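Local coordinates for cytoplasmic protein (Cryptococcus neoformans var. grubii serotype A, PDB 7LPO) that probably hydrolyses steryl beta-glucosides, releasing glucose from the sterol, as a fungal sterylglucosidase of glycoside hydrolase family 5, at residues Ile570-Pro575 and Trp581-Asn586. Numbering follows the deposited sequence.
Sequences IWNYVP and WGDNWN
D583 reaches across to V574 and N572 and, through a water, to W571, tying together two parts of the long loop that follows strand 567-570 of the TIM barrel expected of this glycoside hydrolase family 5 enzyme. The second segment begins with a type II' beta turn, W581-N584, closed by N584 N to W581 O at 3.0 Å, with G582, at positive phi, and D583 at its corners. The CB of D583 points toward 570-575, and CG stands anti to the carbonyl carbon (chi1 -64°), where the carboxylate meets V574 CG2, 3.7 Å from D583 OD1. V574 CA and D583 CA lie 6.5 Å apart. The carboxylate and the N572 amide approach from opposite directions, their planes 67° apart. A cis peptide joins W571 to N572, and N572 CB sits over the rim of one indole face of W571. The water lies in the plane of that ring at its edge, accepting from W571 NE1 at 2.9 Å and donating to D583 OD2 at 2.8 Å. Both acid oxygens have partners beyond the two segments: OD1 takes a bond from N577 ND2 and OD2 one from L590 N, which should help fix the rotation of this buried group and suit it to a negative charge. Past D583, N584 ND2 binds D576 O, within the short connection between the segments, while W585 NE1 binds G153 O and N586 ND2 binds G152 O. N586 ND2 also lies over the rim of one face of the W585 indole, 3.2 Å above its plane.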
loop_
_atom_site.group_PDB
_atom_site.type_symbol
_atom_site.label_atom_id
_atom_site.label_comp_id
_atom_site.label_asym_id
_atom_site.label_seq_id
_atom_site.Cartn_x
_atom_site.Cartn_y
_atom_site.Cartn_z
ATOM N N ILE A 570 -5.031 2.506 7.097
ATOM C CA ILE A 570 -6.021 2.783 6.069
ATOM C C ILE A 570 -5.387 3.551 4.913
ATOM O O ILE A 570 -4.633 4.512 5.115
ATOM C CB ILE A 570 -7.189 3.580 6.672
ATOM C CG1 ILE A 570 -7.855 2.795 7.808
ATOM C CG2 ILE A 570 -8.169 3.946 5.579
ATOM C CD1 ILE A 570 -8.872 3.618 8.599
ATOM N N TRP A 571 -5.701 3.136 3.688
ATOM C CA TRP A 571 -5.385 3.905 2.487
ATOM C C TRP A 571 -6.617 4.728 2.113
ATOM O O TRP A 571 -7.658 4.149 1.782
ATOM C CB TRP A 571 -4.983 2.993 1.317
ATOM C CG TRP A 571 -4.487 3.801 0.150
ATOM C CD1 TRP A 571 -5.237 4.361 -0.842
ATOM C CD2 TRP A 571 -3.129 4.183 -0.110
ATOM N NE1 TRP A 571 -4.432 5.079 -1.699
ATOM C CE2 TRP A 571 -3.134 4.987 -1.273
ATOM C CE3 TRP A 571 -1.914 3.927 0.528
ATOM C CZ2 TRP A 571 -1.967 5.521 -1.817
ATOM C CZ3 TRP A 571 -0.756 4.462 -0.005
ATOM C CH2 TRP A 571 -0.789 5.252 -1.167
ATOM N N ASN A 572 -6.524 6.064 2.162
ATOM C CA ASN A 572 -5.401 6.838 2.679
ATOM C C ASN A 572 -5.959 8.198 3.161
ATOM O O ASN A 572 -7.174 8.406 3.207
ATOM C CB ASN A 572 -4.314 7.037 1.629
ATOM C CG ASN A 572 -4.818 7.725 0.379
ATOM O OD1 ASN A 572 -6.013 7.701 0.049
ATOM N ND2 ASN A 572 -3.896 8.333 -0.334
ATOM N N TYR A 573 -5.067 9.116 3.517
ATOM C CA TYR A 573 -5.412 10.473 3.934
ATOM C C TYR A 573 -4.709 11.439 2.988
ATOM O O TYR A 573 -3.477 11.459 2.921
ATOM C CB TYR A 573 -4.989 10.703 5.385
ATOM C CG TYR A 573 -5.465 11.992 6.000
ATOM C CD1 TYR A 573 -6.706 12.073 6.625
ATOM C CD2 TYR A 573 -4.660 13.132 5.974
ATOM C CE1 TYR A 573 -7.140 13.264 7.198
ATOM C CE2 TYR A 573 -5.073 14.315 6.547
ATOM C CZ TYR A 573 -6.315 14.381 7.164
ATOM O OH TYR A 573 -6.729 15.575 7.727
ATOM N N VAL A 574 -5.485 12.218 2.248
ATOM C CA VAL A 574 -4.930 13.062 1.197
ATOM C C VAL A 574 -5.374 14.502 1.412
ATOM O O VAL A 574 -6.507 14.856 1.044
ATOM C CB VAL A 574 -5.362 12.572 -0.194
ATOM C CG1 VAL A 574 -4.709 13.395 -1.285
ATOM C CG2 VAL A 574 -5.044 11.085 -0.366
ATOM N N PRO A 575 -4.511 15.364 1.957
ATOM C CA PRO A 575 -4.925 16.758 2.210
ATOM C C PRO A 575 -5.490 17.506 1.009
ATOM O O PRO A 575 -6.332 18.393 1.205
ATOM C CB PRO A 575 -3.632 17.416 2.711
ATOM C CG PRO A 575 -2.892 16.267 3.407
ATOM C CD PRO A 575 -3.198 15.046 2.559
ATOM N N TRP A 581 -11.243 15.461 -9.142
ATOM C CA TRP A 581 -10.134 14.588 -9.513
ATOM C C TRP A 581 -9.768 13.576 -8.434
ATOM O O TRP A 581 -8.774 12.854 -8.584
ATOM C CB TRP A 581 -8.908 15.429 -9.876
ATOM C CG TRP A 581 -9.157 16.324 -11.021
ATOM C CD1 TRP A 581 -9.347 17.671 -10.978
ATOM C CD2 TRP A 581 -9.263 15.947 -12.395
ATOM N NE1 TRP A 581 -9.555 18.155 -12.236
ATOM C CE2 TRP A 581 -9.505 17.119 -13.128
ATOM C CE3 TRP A 581 -9.169 14.732 -13.078
ATOM C CZ2 TRP A 581 -9.657 17.116 -14.510
ATOM C CZ3 TRP A 581 -9.317 14.727 -14.437
ATOM C CH2 TRP A 581 -9.571 15.912 -15.143
ATOM N N GLY A 582 -10.542 13.501 -7.358
ATOM C CA GLY A 582 -10.257 12.523 -6.325
ATOM C C GLY A 582 -8.923 12.799 -5.660
ATOM O O GLY A 582 -8.573 13.951 -5.361
ATOM N N ASP A 583 -8.151 11.719 -5.445
ATOM C CA ASP A 583 -6.824 11.816 -4.857
ATOM C C ASP A 583 -5.782 12.384 -5.850
ATOM O O ASP A 583 -4.609 12.400 -5.480
ATOM C CB ASP A 583 -6.342 10.446 -4.360
ATOM C CG ASP A 583 -7.199 9.876 -3.227
ATOM O OD1 ASP A 583 -7.972 10.623 -2.580
ATOM O OD2 ASP A 583 -7.085 8.654 -2.981
ATOM N N ASN A 584 -6.210 12.801 -7.045
ATOM C CA ASN A 584 -5.324 13.353 -8.069
ATOM C C ASN A 584 -4.371 12.295 -8.608
ATOM O O ASN A 584 -3.222 12.595 -8.945
ATOM C CB ASN A 584 -4.529 14.551 -7.544
ATOM C CG ASN A 584 -5.416 15.684 -7.106
ATOM O OD1 ASN A 584 -6.134 16.258 -7.916
ATOM N ND2 ASN A 584 -5.392 15.999 -5.814
ATOM N N TRP A 585 -4.852 11.054 -8.708
ATOM C CA TRP A 585 -4.015 9.944 -9.154
ATOM C C TRP A 585 -4.917 8.871 -9.763
ATOM O O TRP A 585 -5.550 8.093 -9.036
ATOM C CB TRP A 585 -3.200 9.400 -7.993
ATOM C CG TRP A 585 -2.154 8.411 -8.394
ATOM C CD1 TRP A 585 -0.906 8.686 -8.861
ATOM C CD2 TRP A 585 -2.265 6.984 -8.355
ATOM N NE1 TRP A 585 -0.229 7.518 -9.119
ATOM C CE2 TRP A 585 -1.042 6.458 -8.818
ATOM C CE3 TRP A 585 -3.288 6.099 -7.986
ATOM C CZ2 TRP A 585 -0.806 5.086 -8.924
ATOM C CZ3 TRP A 585 -3.054 4.735 -8.080
ATOM C CH2 TRP A 585 -1.818 4.242 -8.546
ATOM N N ASN A 586 -4.973 8.848 -11.093
ATOM C CA ASN A 586 -5.519 7.737 -11.866
ATOM C C ASN A 586 -6.996 7.489 -11.587
ATOM O O ASN A 586 -7.502 6.382 -11.810
ATOM C CB ASN A 586 -4.709 6.459 -11.617
ATOM C CG ASN A 586 -3.322 6.522 -12.234
ATOM O OD1 ASN A 586 -3.071 7.333 -13.125
ATOM N ND2 ASN A 586 -2.424 5.653 -11.777
HETATM O O HOH W 1 -5.391 6.604 -3.950
#